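Local structure of staphylococcal nuclease domain-containing protein 1 (Drosophila melanogaster, 2WAC) at residues Leu118-Ala122 with Leu195-Tyr199; Asn149-Lys153 with Arg187-Leu192; Ala178-Leu183 with Leu211-Lys215. The protein cleaves both DNA and RNA endonucleolytically, associates with the RNA-induced silencing complex in translation regulation, and binds symmetrically dimethylated arginine peptides through its Tudor domain. All coordinates share one frame; numbering follows the deposited sequence.

Contact 1: residues Leu118-Ala122 with Leu195-Tyr199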
# COMPACT_ATOMS: atom_id res chain seq x y z
N LEU A 118 8.64 -0.34 1.14
CA LEU A 118 9.25 -1.02 2.28
C LEU A 118 10.75 -0.79 2.23
O LEU A 118 11.43 -1.19 1.28
CB LEU A 118 8.91 -2.52 2.29
CG LEU A 118 9.26 -3.33 3.55
CD1 LEU A 118 8.46 -2.86 4.77
CD2 LEU A 118 9.03 -4.82 3.31
N ALA A 119 11.26 -0.12 3.27
CA ALA A 119 12.63 0.41 3.27
C ALA A 119 13.71 -0.65 3.08
O ALA A 119 13.75 -1.65 3.81
CB ALA A 119 12.88 1.22 4.53
N LEU A 120 14.57 -0.43 2.08
CA LEU A 120 15.80 -1.20 1.86
C LEU A 120 15.62 -2.68 1.51
O LEU A 120 16.56 -3.47 1.64
CB LEU A 120 16.76 -1.05 3.06
CG LEU A 120 17.11 0.34 3.62
CD1 LEU A 120 18.02 0.18 4.82
CD2 LEU A 120 17.76 1.24 2.58
N VAL A 121 14.43 -3.05 1.05
CA VAL A 121 14.13 -4.43 0.69
C VAL A 121 14.07 -4.58 -0.84
O VAL A 121 13.39 -3.81 -1.52
CB VAL A 121 12.80 -4.90 1.34
CG1 VAL A 121 12.25 -6.14 0.66
CG2 VAL A 121 12.99 -5.16 2.83
N ALA A 122 14.81 -5.56 -1.36
CA ALA A 122 14.75 -5.92 -2.77
C ALA A 122 14.23 -7.34 -2.92
O ALA A 122 14.67 -8.24 -2.20
CB ALA A 122 16.12 -5.77 -3.43
N LEU A 195 20.98 1.75 9.24
CA LEU A 195 19.95 0.81 8.78
C LEU A 195 20.44 -0.06 7.61
O LEU A 195 20.14 -1.25 7.57
CB LEU A 195 18.67 1.56 8.41
CG LEU A 195 17.33 0.81 8.44
CD1 LEU A 195 16.94 0.40 9.85
CD2 LEU A 195 16.23 1.65 7.81
N VAL A 196 21.18 0.55 6.68
CA VAL A 196 21.78 -0.19 5.56
C VAL A 196 22.75 -1.27 6.05
O VAL A 196 22.69 -2.41 5.59
CB VAL A 196 22.48 0.77 4.54
CG1 VAL A 196 23.47 0.02 3.64
CG2 VAL A 196 21.44 1.50 3.68
N ASP A 197 23.63 -0.90 6.98
CA ASP A 197 24.59 -1.83 7.58
C ASP A 197 23.89 -2.97 8.33
O ASP A 197 24.28 -4.13 8.20
CB ASP A 197 25.53 -1.09 8.54
CG ASP A 197 26.52 -0.18 7.81
OD1 ASP A 197 26.68 -0.31 6.58
OD2 ASP A 197 27.16 0.65 8.49
N GLN A 198 22.86 -2.63 9.09
CA GLN A 198 22.10 -3.61 9.86
C GLN A 198 21.39 -4.64 8.97
O GLN A 198 21.44 -5.84 9.24
CB GLN A 198 21.13 -2.92 10.83
CG GLN A 198 21.82 -2.37 12.08
CD GLN A 198 21.01 -1.32 12.83
OE1 GLN A 198 19.93 -0.91 12.40
NE2 GLN A 198 21.54 -0.88 13.97
N TYR A 199 20.76 -4.17 7.90
CA TYR A 199 20.10 -5.04 6.91
C TYR A 199 21.10 -5.92 6.16
O TYR A 199 20.80 -7.08 5.85
CB TYR A 199 19.27 -4.20 5.92
CG TYR A 199 17.88 -3.80 6.39
CD1 TYR A 199 16.78 -3.95 5.56
CD2 TYR A 199 17.68 -3.25 7.67
CE1 TYR A 199 15.50 -3.58 5.98
CE2 TYR A 199 16.41 -2.88 8.10
CZ TYR A 199 15.32 -3.05 7.24
OH TYR A 199 14.06 -2.69 7.65
O HOH W 1 11.96 -2.42 5.92

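Contact 2: residues Asn149-Lys153 with Arg187-Leu192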
# COMPACT_ATOMS: atom_id res chain seq x y z
N ASN A 149 7.52 4.11 10.45
CA ASN A 149 8.47 5.22 10.46
C ASN A 149 8.94 5.53 9.04
O ASN A 149 9.39 4.64 8.32
CB ASN A 149 9.68 4.91 11.35
CG ASN A 149 10.62 6.11 11.49
OD1 ASN A 149 10.20 7.20 11.86
ND2 ASN A 149 11.89 5.89 11.18
N VAL A 150 8.82 6.80 8.64
CA VAL A 150 9.32 7.24 7.34
C VAL A 150 10.83 7.43 7.45
O VAL A 150 11.31 8.22 8.26
CB VAL A 150 8.62 8.54 6.85
CG1 VAL A 150 9.24 9.04 5.55
CG2 VAL A 150 7.12 8.31 6.67
N GLU A 151 11.57 6.68 6.63
CA GLU A 151 13.04 6.69 6.68
C GLU A 151 13.65 7.69 5.70
O GLU A 151 14.69 8.29 5.99
CB GLU A 151 13.60 5.29 6.41
CG GLU A 151 13.08 4.19 7.34
CD GLU A 151 13.57 4.32 8.78
OE1 GLU A 151 14.56 5.04 9.03
OE2 GLU A 151 12.95 3.70 9.67
N LEU A 152 13.02 7.85 4.55
CA LEU A 152 13.48 8.78 3.52
C LEU A 152 12.32 9.26 2.67
O LEU A 152 11.54 8.46 2.16
CB LEU A 152 14.54 8.12 2.62
CG LEU A 152 15.30 9.04 1.66
CD1 LEU A 152 16.33 9.90 2.40
CD2 LEU A 152 15.99 8.23 0.57
N LYS A 153 12.23 10.58 2.52
CA LYS A 153 11.30 11.19 1.57
C LYS A 153 11.88 11.07 0.16
O LYS A 153 13.06 11.34 -0.05
CB LYS A 153 11.06 12.66 1.91
CG LYS A 153 10.39 12.91 3.25
CD LYS A 153 10.41 14.39 3.59
CE LYS A 153 9.84 14.66 4.98
NZ LYS A 153 8.37 14.45 5.03
N ARG A 187 22.45 1.43 -0.43
CA ARG A 187 22.39 2.81 -0.95
C ARG A 187 23.15 3.79 -0.06
O ARG A 187 23.49 3.48 1.09
CB ARG A 187 20.94 3.26 -1.19
CG ARG A 187 20.00 3.18 0.01
CD ARG A 187 18.56 3.33 -0.44
NE ARG A 187 18.29 4.63 -1.04
CZ ARG A 187 17.24 4.92 -1.80
NH1 ARG A 187 16.33 3.99 -2.07
NH2 ARG A 187 17.09 6.14 -2.30
N GLY A 188 23.41 4.99 -0.59
CA GLY A 188 24.41 5.89 -0.03
C GLY A 188 24.01 7.01 0.93
O GLY A 188 24.89 7.64 1.51
N GLU A 189 22.72 7.27 1.09
CA GLU A 189 22.28 8.30 2.04
C GLU A 189 22.90 8.04 3.41
O GLU A 189 22.67 6.99 4.01
CB GLU A 189 20.76 8.37 2.16
CG GLU A 189 20.04 8.97 0.95
CD GLU A 189 19.69 7.93 -0.11
OE1 GLU A 189 20.09 6.76 0.03
OE2 GLU A 189 19.00 8.29 -1.08
N ARG A 190 23.70 8.99 3.89
CA ARG A 190 24.38 8.86 5.18
C ARG A 190 23.40 8.63 6.34
O ARG A 190 23.67 7.80 7.21
CB ARG A 190 25.34 10.06 5.42
CG ARG A 190 25.68 10.45 6.87
CD ARG A 190 26.37 9.37 7.73
NE ARG A 190 27.60 8.81 7.18
CZ ARG A 190 28.60 8.31 7.91
NH1 ARG A 190 29.67 7.81 7.30
NH2 ARG A 190 28.54 8.32 9.23
N LYS A 191 22.26 9.33 6.33
CA LYS A 191 21.22 9.12 7.35
C LYS A 191 20.65 7.69 7.35
O LYS A 191 20.04 7.27 8.33
CB LYS A 191 20.10 10.17 7.22
CG LYS A 191 19.22 10.03 5.98
CD LYS A 191 18.13 11.11 5.93
CE LYS A 191 16.92 10.75 6.77
NZ LYS A 191 15.85 11.79 6.70
N LEU A 192 20.86 6.96 6.26
CA LEU A 192 20.42 5.57 6.16
C LEU A 192 21.52 4.53 6.41
O LEU A 192 21.27 3.33 6.33
CB LEU A 192 19.76 5.32 4.79
CG LEU A 192 18.45 6.06 4.48
CD1 LEU A 192 17.99 5.72 3.07
CD2 LEU A 192 17.36 5.73 5.49
O HOH W 2 14.18 12.48 4.34

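Contact 3: residues Ala178-Leu183 with Leu211-Lys215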
# COMPACT_ATOMS: atom_id res chain seq x y z
N ALA A 178 16.42 -11.37 7.31
CA ALA A 178 17.01 -12.36 8.21
C ALA A 178 16.52 -13.79 7.95
O ALA A 178 17.24 -14.76 8.19
CB ALA A 178 16.76 -11.98 9.67
N GLU A 179 15.29 -13.91 7.44
CA GLU A 179 14.71 -15.20 7.06
C GLU A 179 15.15 -15.67 5.67
O GLU A 179 14.80 -16.77 5.24
CB GLU A 179 13.19 -15.15 7.14
CG GLU A 179 12.64 -15.16 8.56
CD GLU A 179 11.17 -14.77 8.64
OE1 GLU A 179 10.63 -14.23 7.65
OE2 GLU A 179 10.56 -15.00 9.70
N GLY A 180 15.91 -14.83 4.97
CA GLY A 180 16.44 -15.16 3.65
C GLY A 180 15.40 -15.18 2.54
O GLY A 180 15.52 -15.94 1.58
N LEU A 181 14.39 -14.33 2.67
CA LEU A 181 13.29 -14.28 1.71
C LEU A 181 13.45 -13.14 0.71
O LEU A 181 12.93 -13.21 -0.41
CB LEU A 181 11.94 -14.17 2.43
CG LEU A 181 11.58 -15.29 3.41
CD1 LEU A 181 10.38 -14.89 4.26
CD2 LEU A 181 11.32 -16.62 2.69
N VAL A 182 14.16 -12.09 1.12
CA VAL A 182 14.44 -10.94 0.26
C VAL A 182 15.90 -10.52 0.37
O VAL A 182 16.64 -11.00 1.23
CB VAL A 182 13.54 -9.71 0.60
CG1 VAL A 182 12.08 -9.98 0.24
CG2 VAL A 182 13.68 -9.31 2.06
N LEU A 183 16.31 -9.62 -0.53
CA LEU A 183 17.65 -9.06 -0.50
C LEU A 183 17.67 -7.71 0.22
O LEU A 183 16.67 -6.99 0.23
CB LEU A 183 18.20 -8.91 -1.93
CG LEU A 183 18.31 -10.17 -2.80
CD1 LEU A 183 18.59 -9.81 -4.25
CD2 LEU A 183 19.39 -11.12 -2.27
N LEU A 211 19.56 -20.10 4.63
CA LEU A 211 18.11 -19.97 4.68
C LEU A 211 17.48 -19.59 3.35
O LEU A 211 17.96 -18.69 2.65
CB LEU A 211 17.67 -18.97 5.76
CG LEU A 211 17.96 -19.36 7.22
CD1 LEU A 211 17.27 -18.39 8.17
CD2 LEU A 211 17.50 -20.79 7.50
N ALA A 212 16.40 -20.29 3.01
CA ALA A 212 15.55 -20.01 1.85
C ALA A 212 16.31 -19.81 0.53
O ALA A 212 16.79 -20.78 -0.05
CB ALA A 212 14.60 -18.84 2.15
N ILE A 213 16.41 -18.55 0.08
CA ILE A 213 17.09 -18.25 -1.19
C ILE A 213 18.59 -18.54 -1.14
O ILE A 213 19.24 -18.69 -2.18
CB ILE A 213 16.84 -16.78 -1.69
CG1 ILE A 213 17.61 -15.76 -0.84
CG2 ILE A 213 15.33 -16.48 -1.75
CD1 ILE A 213 17.53 -14.32 -1.34
N TRP A 214 19.14 -18.64 0.07
CA TRP A 214 20.56 -18.94 0.26
C TRP A 214 20.83 -20.43 0.51
O TRP A 214 21.91 -20.80 0.97
CB TRP A 214 21.13 -18.11 1.42
CG TRP A 214 20.84 -16.64 1.33
CD1 TRP A 214 19.93 -15.94 2.07
CD2 TRP A 214 21.47 -15.69 0.46
NE1 TRP A 214 19.95 -14.61 1.71
CE2 TRP A 214 20.88 -14.43 0.73
CE3 TRP A 214 22.47 -15.78 -0.52
CZ2 TRP A 214 21.26 -13.27 0.05
CZ3 TRP A 214 22.85 -14.62 -1.19
CH2 TRP A 214 22.25 -13.38 -0.91
N LYS A 215 19.85 -21.28 0.19
CA LYS A 215 19.96 -22.72 0.45
C LYS A 215 21.20 -23.37 -0.18
O LYS A 215 21.89 -24.15 0.48
CB LYS A 215 18.69 -23.46 0.01
CG LYS A 215 18.61 -24.90 0.50
CD LYS A 215 17.33 -25.59 0.06
CE LYS A 215 17.36 -27.06 0.45
NZ LYS A 215 16.11 -27.77 0.05
O HOH W 3 18.41 -12.45 2.97

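Contact 1: residues Leu118-Ala122 with Leu195-Tyr199
Leu120 drives its side chain against the helix 193-208, with CD1 lodged 3.7 Å from Leu195 CG and equally close to the backbone at Val196 N. The same methyl also lies over one face of the Tyr199 ring, toward the rim and 4.2 Å above its plane, and Leu120 and Val196 cross at about a right angle, with Val196 CG2 touching both leucine methyls. Val121 CG2 meets the ring at its edge, 4.3 Å from Tyr199 CE1. Ala119 O approaches the ring obliquely and stands 4.0 Å from Tyr199 OH without a direct bond; water 1, in the ring plane, donates to both oxygens instead. Asp171 is hydrogen-bonded to the same hydroxyl and so helps to fix the ring. A phenylalanine in place of this tyrosine would probably leave Asp171 without this hydroxyl partner and water 1 with one bond fewer. Behind the contact, a type II turn from Leu118 to Val121 gives Leu120 a positive phi (65°) and aims it at the helix. The turn follows strand 113-118 of the closed five-stranded sheet, and the helix packing beside it is typical of the staphylococcal nuclease (OB-type) fold.

Contact 2: residues Asn149-Lys153 with Arg187-Leu192
Leu152 CD2 meets the guanidinium of Arg187 obliquely, 3.7 Å from Arg187 NH2, and comes closer still to the carboxylate, 3.4 Å from Glu189 OE2. Those two flat groups are joined side-on: Arg187 NE reaches Glu189 OE1 at 3.0 Å, near the guanidinium plane, while NH2 bonds to OE2. Both carboxylate oxygens are met on their syn sides, though nearly 30° out of the carboxylate plane, so the two groups are tilted rather than coplanar. This double grip fixes the rotation of the pair and presents it to the leucine, whose side chain crosses Glu189 at about a right angle. Along the strand, the carboxylate of Glu151 receives Asn149 ND2 from above its plane (63° out of it), and Glu151 OE2 is also bonded to Thr162 of the adjacent strand. Glu151 and Leu152 form a classic beta bulge opposite Leu160, on strand 145-152 in the five-stranded sheet of the nuclease-like domain; the loop leading to helix 193-208 packs on this spot. Leu192 CD2 lies 3.9 Å from Glu151 CB, and Leu192 CD1 touches Leu152 CD2 at 4.1 Å. Lys191, with CG between its backbone N and carbonyl carbon (chi1 69°) and a further bend at chi3, lays CE 3.4 Å from Glu151 O. Its ammonium nitrogen turns to water 2, which accepts from Lys191 NZ at 3.0 Å and, at a longer distance, from Lys153 N.

Contact 3: residues Ala178-Leu183 with Leu211-Lys215
Gly180 O accepts a nearly straight bond from Ile213 N, 3.1 Å long with an N-H...O angle of 168°, and the donor lies in the carbonyl plane. Gly180 forms the Schellman motif that closes helix 172-178, with a positive phi of 72°, and the segment after helix 193-208 folds against this helix end. A side chain here would be badly placed: a CB on Gly180 would fall 2.5 Å from Leu211 O, which already accepts the backbone bond from Trp214 N. Gly180 CA instead approaches the indole at its edge, 3.9 Å from Trp214 CD1. Ile213 wraps the accepting carbonyl with its aliphatic branches; CG1, set between its backbone N and carbonyl carbon (chi1 73°), comes 3.2 Å from Gly180 O and covers one face of the indole near its rim. Leu183 CD2 touches both residues, 3.8 Å from Ile213 CD1 and about as close to Trp214 CZ2, approaching the ring obliquely. On the other flank Ala212 CB packs on Leu181 CD2, whose side chain continues onto helix 127-141. Leu211 CD1 rests near Ala178 O. Water 3, in the plane of the indole, accepts a hydrogen bond from Trp214 NE1 at 2.9 Å and donates to Val182 O.

How the contacts relate
This chain is the extended Tudor fragment (Tudor plus SN5) of a longer protein, and all three contacts lie in its nuclease-like part. Contacts 1 and 2 have centres about 9 Å apart and touch directly, Leu120 packing on Arg187 and Leu195 on Glu151. The centre of contact 3 lies about 14 Å from that of contact 1 and about 23 Å from that of contact 2. Along the chain contact 2 is nested inside contact 1, while contact 3 crosses both. The small sheet of 121-122 with 183-184 joins contacts 1 and 3. Contacts 1 and 2 hold the start of helix 193-208 and its preceding loop to the 118-122 turn and strand 145-152; contact 3 ties the segment after that helix to the loop following helix 172-178.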